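Local atomic coordinates of protein LURP-one-related 15 (Arabidopsis thaliana, PDB entry 1ZXU), a protein that is of unknown function but might be related to the phospholipid scramblases and the tubby-like superfamily of membrane-tethered transcription factors. Residues 87-92 with 104-110; 25-29 with 115-119. All blocks are in the same frame, centred on the assembly; numbering follows the deposited sequence.

In the fold
Both contacts belong to one antiparallel barrel, of the tubby-like kind with a C-terminal helix through its middle, their centres about 10 Å apart. Both are partly buried, but only contact 1 includes exposed residues, R106 and G108. Contact 1 stays within the wall: strands 87-92 and 101-106 pair as a hairpin, with V104 and L91 on one face, and on the other the buried T90 and F105 beside the partly exposed R92 and T110. Contact 2 joins the next strand, 115-120, to segment 25-29 inside the barrel and rests on methyl and ring contacts, without a hydrogen bond between its segments. They meet where V104 exchanges probable backbone hydrogen bonds with L116 and Y117.

Contact 1 of 2, residues 87-92 with 104-110; sequences PVVTLR and VFRGGST
Two groups hold the hydroxyl of T90. Its OG1 donates to G107 O at 2.8 Å, meeting a lone pair in the carbonyl plane, and accepts a hydrogen bond from a water that also reaches G108 O weakly. Chi1 of -65° sends OG1 to the turn, anti to the T90 carbonyl carbon, and leaves CG2 to meet T110 CG2 at 3.8 Å. A valine here would probably leave G107 O without its hydroxyl donor and the turn freer to shift. T90 and F105 form the hydrogen-bonded pair of the antiparallel hairpin made by strands 87-92 and 101-106: T90 N lies 3.0 Å from F105 O, and F105 N 2.8 Å from T90 O. On its other edge, toward strand 77-81, the first strand has a classic beta bulge, V88 and V89 facing L80. V88 O still receives G107 N at 2.8 Å, though the donor stands well above the carbonyl plane. G107 enters a type II' turn from R106 to S109 with a positive phi of 62°, and the turn brings T110 back over the F105 ring, its CA above the ring centre. R92 slants past this ring, NH2 3.9 Å from F105 CZ and its guanidinium plane turned 73° from the ring; a second water links NH2 to T110 O. On the opposite face of the sheet V104 CG1 meets V89 CB (3.7 Å) and V104 CG2 meets L91 CG (3.9 Å).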
# COMPACT_ATOMS: atom_id res chain seq x y z
N PRO A 87 -10.91 -2.84 9.84
CA PRO A 87 -9.54 -2.36 9.55
C PRO A 87 -8.62 -3.47 9.13
O PRO A 87 -8.56 -4.52 9.80
CB PRO A 87 -9.07 -1.78 10.89
CG PRO A 87 -10.41 -1.33 11.57
CD PRO A 87 -11.34 -2.45 11.20
N VAL A 88 -7.86 -3.24 8.05
CA VAL A 88 -6.92 -4.21 7.57
C VAL A 88 -5.50 -3.81 8.06
O VAL A 88 -4.74 -4.64 8.61
CB VAL A 88 -6.95 -4.24 6.04
CG1 VAL A 88 -5.83 -5.15 5.46
CG2 VAL A 88 -8.41 -4.67 5.57
N VAL A 89 -5.14 -2.56 7.74
CA VAL A 89 -3.92 -1.98 8.32
C VAL A 89 -4.15 -0.51 8.70
O VAL A 89 -5.05 0.15 8.18
CB VAL A 89 -2.67 -2.03 7.38
CG1 VAL A 89 -2.23 -3.51 7.10
CG2 VAL A 89 -2.93 -1.27 6.09
N THR A 90 -3.29 -0.04 9.60
CA THR A 90 -3.25 1.41 9.98
C THR A 90 -1.86 1.94 9.62
O THR A 90 -0.87 1.27 9.91
CB THR A 90 -3.50 1.57 11.50
OG1 THR A 90 -4.84 1.13 11.77
CG2 THR A 90 -3.41 3.05 11.87
N LEU A 91 -1.84 3.06 8.92
CA LEU A 91 -0.53 3.73 8.58
C LEU A 91 -0.41 4.94 9.49
O LEU A 91 -1.39 5.71 9.63
CB LEU A 91 -0.63 4.24 7.14
CG LEU A 91 -0.60 3.15 6.10
CD1 LEU A 91 -1.94 2.49 5.91
CD2 LEU A 91 -0.21 3.80 4.79
N ARG A 92 0.77 5.12 10.07
CA ARG A 92 0.99 6.30 10.93
C ARG A 92 2.25 6.98 10.44
O ARG A 92 3.28 6.34 10.25
CB ARG A 92 1.12 5.91 12.42
CG ARG A 92 1.05 7.12 13.35
CD ARG A 92 1.20 6.72 14.83
NE ARG A 92 2.48 6.05 15.07
CZ ARG A 92 2.81 5.46 16.22
NH1 ARG A 92 1.96 5.43 17.24
NH2 ARG A 92 4.00 4.88 16.35
N VAL A 104 3.40 0.86 9.55
CA VAL A 104 2.14 0.29 9.13
C VAL A 104 1.96 -0.89 10.08
O VAL A 104 2.87 -1.73 10.25
CB VAL A 104 2.23 -0.25 7.69
CG1 VAL A 104 0.88 -0.84 7.27
CG2 VAL A 104 2.51 0.88 6.70
N PHE A 105 0.75 -0.91 10.66
CA PHE A 105 0.39 -1.85 11.75
C PHE A 105 -0.75 -2.72 11.31
O PHE A 105 -1.58 -2.31 10.50
CB PHE A 105 -0.11 -1.05 12.95
CG PHE A 105 0.94 -0.09 13.49
CD1 PHE A 105 1.82 -0.54 14.46
CD2 PHE A 105 1.08 1.19 12.97
CE1 PHE A 105 2.84 0.26 14.97
CE2 PHE A 105 2.13 2.04 13.49
CZ PHE A 105 3.00 1.54 14.50
N ARG A 106 -0.80 -3.90 11.87
CA ARG A 106 -1.97 -4.80 11.71
C ARG A 106 -3.26 -4.19 12.22
O ARG A 106 -3.32 -3.67 13.34
CB ARG A 106 -1.78 -6.05 12.57
CG ARG A 106 -0.52 -6.79 12.40
CD ARG A 106 -0.41 -8.00 13.41
NE ARG A 106 0.85 -8.70 13.14
CZ ARG A 106 0.99 -9.65 12.21
NH1 ARG A 106 -0.08 -10.05 11.52
NH2 ARG A 106 2.20 -10.20 11.99
N GLY A 107 -4.30 -4.28 11.40
CA GLY A 107 -5.66 -3.92 11.84
C GLY A 107 -5.81 -2.48 12.23
O GLY A 107 -5.26 -1.59 11.52
N GLY A 108 -6.55 -2.22 13.31
CA GLY A 108 -6.76 -0.88 13.77
C GLY A 108 -5.80 -0.46 14.87
O GLY A 108 -6.11 0.39 15.67
N SER A 109 -4.61 -1.01 14.89
CA SER A 109 -3.68 -0.79 15.98
C SER A 109 -2.60 0.23 15.62
O SER A 109 -2.30 0.40 14.44
CB SER A 109 -3.01 -2.13 16.27
OG SER A 109 -2.14 -2.05 17.38
N THR A 110 -2.01 0.89 16.63
CA THR A 110 -0.71 1.55 16.45
C THR A 110 0.29 1.05 17.54
O THR A 110 1.33 1.71 17.83
CB THR A 110 -0.84 3.09 16.44
OG1 THR A 110 -1.54 3.53 17.64
CG2 THR A 110 -1.61 3.55 15.17
O HOH W 1 -6.47 2.75 13.29
O HOH W 2 3.84 2.53 18.15

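Contact 2 of 2, residues 25-29 with 115-119; sequences GVVVD and LLYTV
Apolar touches carry most of this contact, and the closest is between V27 and Y117. The CG1 methyl of V27 lies 3.4 Å from Y117 CE2 and nearly as close to CD2, a tight approach, with the two side chains crossing at about a right angle. Y117 has chi1 at 41°, which puts CG between its own backbone N and carbonyl carbon, the crowded position, and brings the CD2–CE2 side of the ring against V27. V28 meets the same ring differently: its CG2 arrives at the edge, near the ring plane, 3.9 Å from Y117 OH and 4.2 Å from Y117 CE2. V28 CG2 also lies 4.2 Å from L116 CD1, a looser contact. The other branch of L116 turns to the backbone, where L116 CD2 rests 3.7 Å from V27 O.

Polar groups find their partners outside the two segments. Y117 OH is hydrogen-bonded to S202 OG, which fixes the far end of the ring. In 25-29 the amide groups of V27, V28 and D29 all donate to OD2 of D196; three N-H groups on one oxygen would probably favour an ionised carboxylate, and probably help to hold the backbone turn that brings both valines to the strand.

L116 and Y117 can both face inward to these valines because they form a classic beta bulge opposite V104. F199 of helix 197-211 meets the Y117 ring edge-to-face and also touches V27, while L135 of strand 131-135 packs on V27 and V88 and V89 of strand 87-92 on V28, so that 25-29 lies wedged between the central helix and the inner wall of the barrel.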
# COMPACT_ATOMS: atom_id res chain seq x y z
N GLY A 25 5.94 -13.30 -0.74
CA GLY A 25 4.93 -12.34 -1.21
C GLY A 25 3.95 -11.88 -0.13
O GLY A 25 3.20 -10.92 -0.35
N VAL A 26 3.94 -12.56 1.00
CA VAL A 26 2.93 -12.33 2.05
C VAL A 26 3.51 -11.36 3.07
O VAL A 26 4.63 -11.55 3.56
CB VAL A 26 2.45 -13.65 2.69
CG1 VAL A 26 3.60 -14.63 2.87
CG2 VAL A 26 1.72 -13.41 4.02
N VAL A 27 2.74 -10.31 3.40
CA VAL A 27 3.24 -9.27 4.28
C VAL A 27 2.18 -8.95 5.36
O VAL A 27 2.49 -8.92 6.57
CB VAL A 27 3.63 -7.99 3.51
CG1 VAL A 27 4.02 -6.92 4.47
CG2 VAL A 27 4.85 -8.26 2.60
N VAL A 28 0.96 -8.76 4.90
CA VAL A 28 -0.13 -8.38 5.79
C VAL A 28 -0.87 -9.62 6.24
O VAL A 28 -1.04 -9.85 7.47
CB VAL A 28 -1.11 -7.33 5.10
CG1 VAL A 28 -2.43 -7.14 5.93
CG2 VAL A 28 -0.39 -6.01 4.81
N ASP A 29 -1.26 -10.43 5.27
CA ASP A 29 -2.07 -11.65 5.50
C ASP A 29 -2.08 -12.48 4.22
O ASP A 29 -2.36 -11.96 3.13
CB ASP A 29 -3.51 -11.27 5.87
CG ASP A 29 -4.37 -12.49 6.40
OD1 ASP A 29 -4.38 -13.58 5.79
OD2 ASP A 29 -5.08 -12.31 7.42
N LEU A 115 3.38 -3.98 14.66
CA LEU A 115 4.11 -3.39 13.53
C LEU A 115 4.36 -4.44 12.40
O LEU A 115 4.99 -5.57 12.65
CB LEU A 115 5.42 -2.82 14.10
CG LEU A 115 6.29 -2.16 13.03
CD1 LEU A 115 5.69 -0.95 12.41
CD2 LEU A 115 7.80 -1.98 13.55
N LEU A 116 3.95 -4.10 11.21
CA LEU A 116 4.15 -4.96 10.06
C LEU A 116 5.39 -4.52 9.26
O LEU A 116 6.18 -5.38 8.81
CB LEU A 116 2.94 -4.98 9.14
CG LEU A 116 1.74 -5.74 9.71
CD1 LEU A 116 0.50 -5.43 8.88
CD2 LEU A 116 2.03 -7.21 9.80
N TYR A 117 5.51 -3.22 9.03
CA TYR A 117 6.72 -2.72 8.29
C TYR A 117 6.81 -1.22 8.43
O TYR A 117 5.84 -0.54 8.84
CB TYR A 117 6.67 -3.05 6.79
CG TYR A 117 5.33 -2.88 6.14
CD1 TYR A 117 5.02 -1.76 5.39
CD2 TYR A 117 4.40 -3.95 6.22
CE1 TYR A 117 3.70 -1.66 4.76
CE2 TYR A 117 3.14 -3.84 5.62
CZ TYR A 117 2.81 -2.69 4.91
OH TYR A 117 1.54 -2.62 4.29
N THR A 118 8.02 -0.71 8.14
CA THR A 118 8.29 0.73 8.16
C THR A 118 8.70 1.11 6.75
O THR A 118 9.35 0.33 6.05
CB THR A 118 9.47 1.01 9.10
OG1 THR A 118 9.12 0.55 10.45
CG2 THR A 118 9.82 2.49 9.09
N VAL A 119 8.28 2.30 6.32
CA VAL A 119 8.56 2.77 4.96
C VAL A 119 9.31 4.08 5.13
O VAL A 119 8.88 4.94 5.90
CB VAL A 119 7.26 3.00 4.19
CG1 VAL A 119 7.59 3.49 2.80
CG2 VAL A 119 6.45 1.68 4.12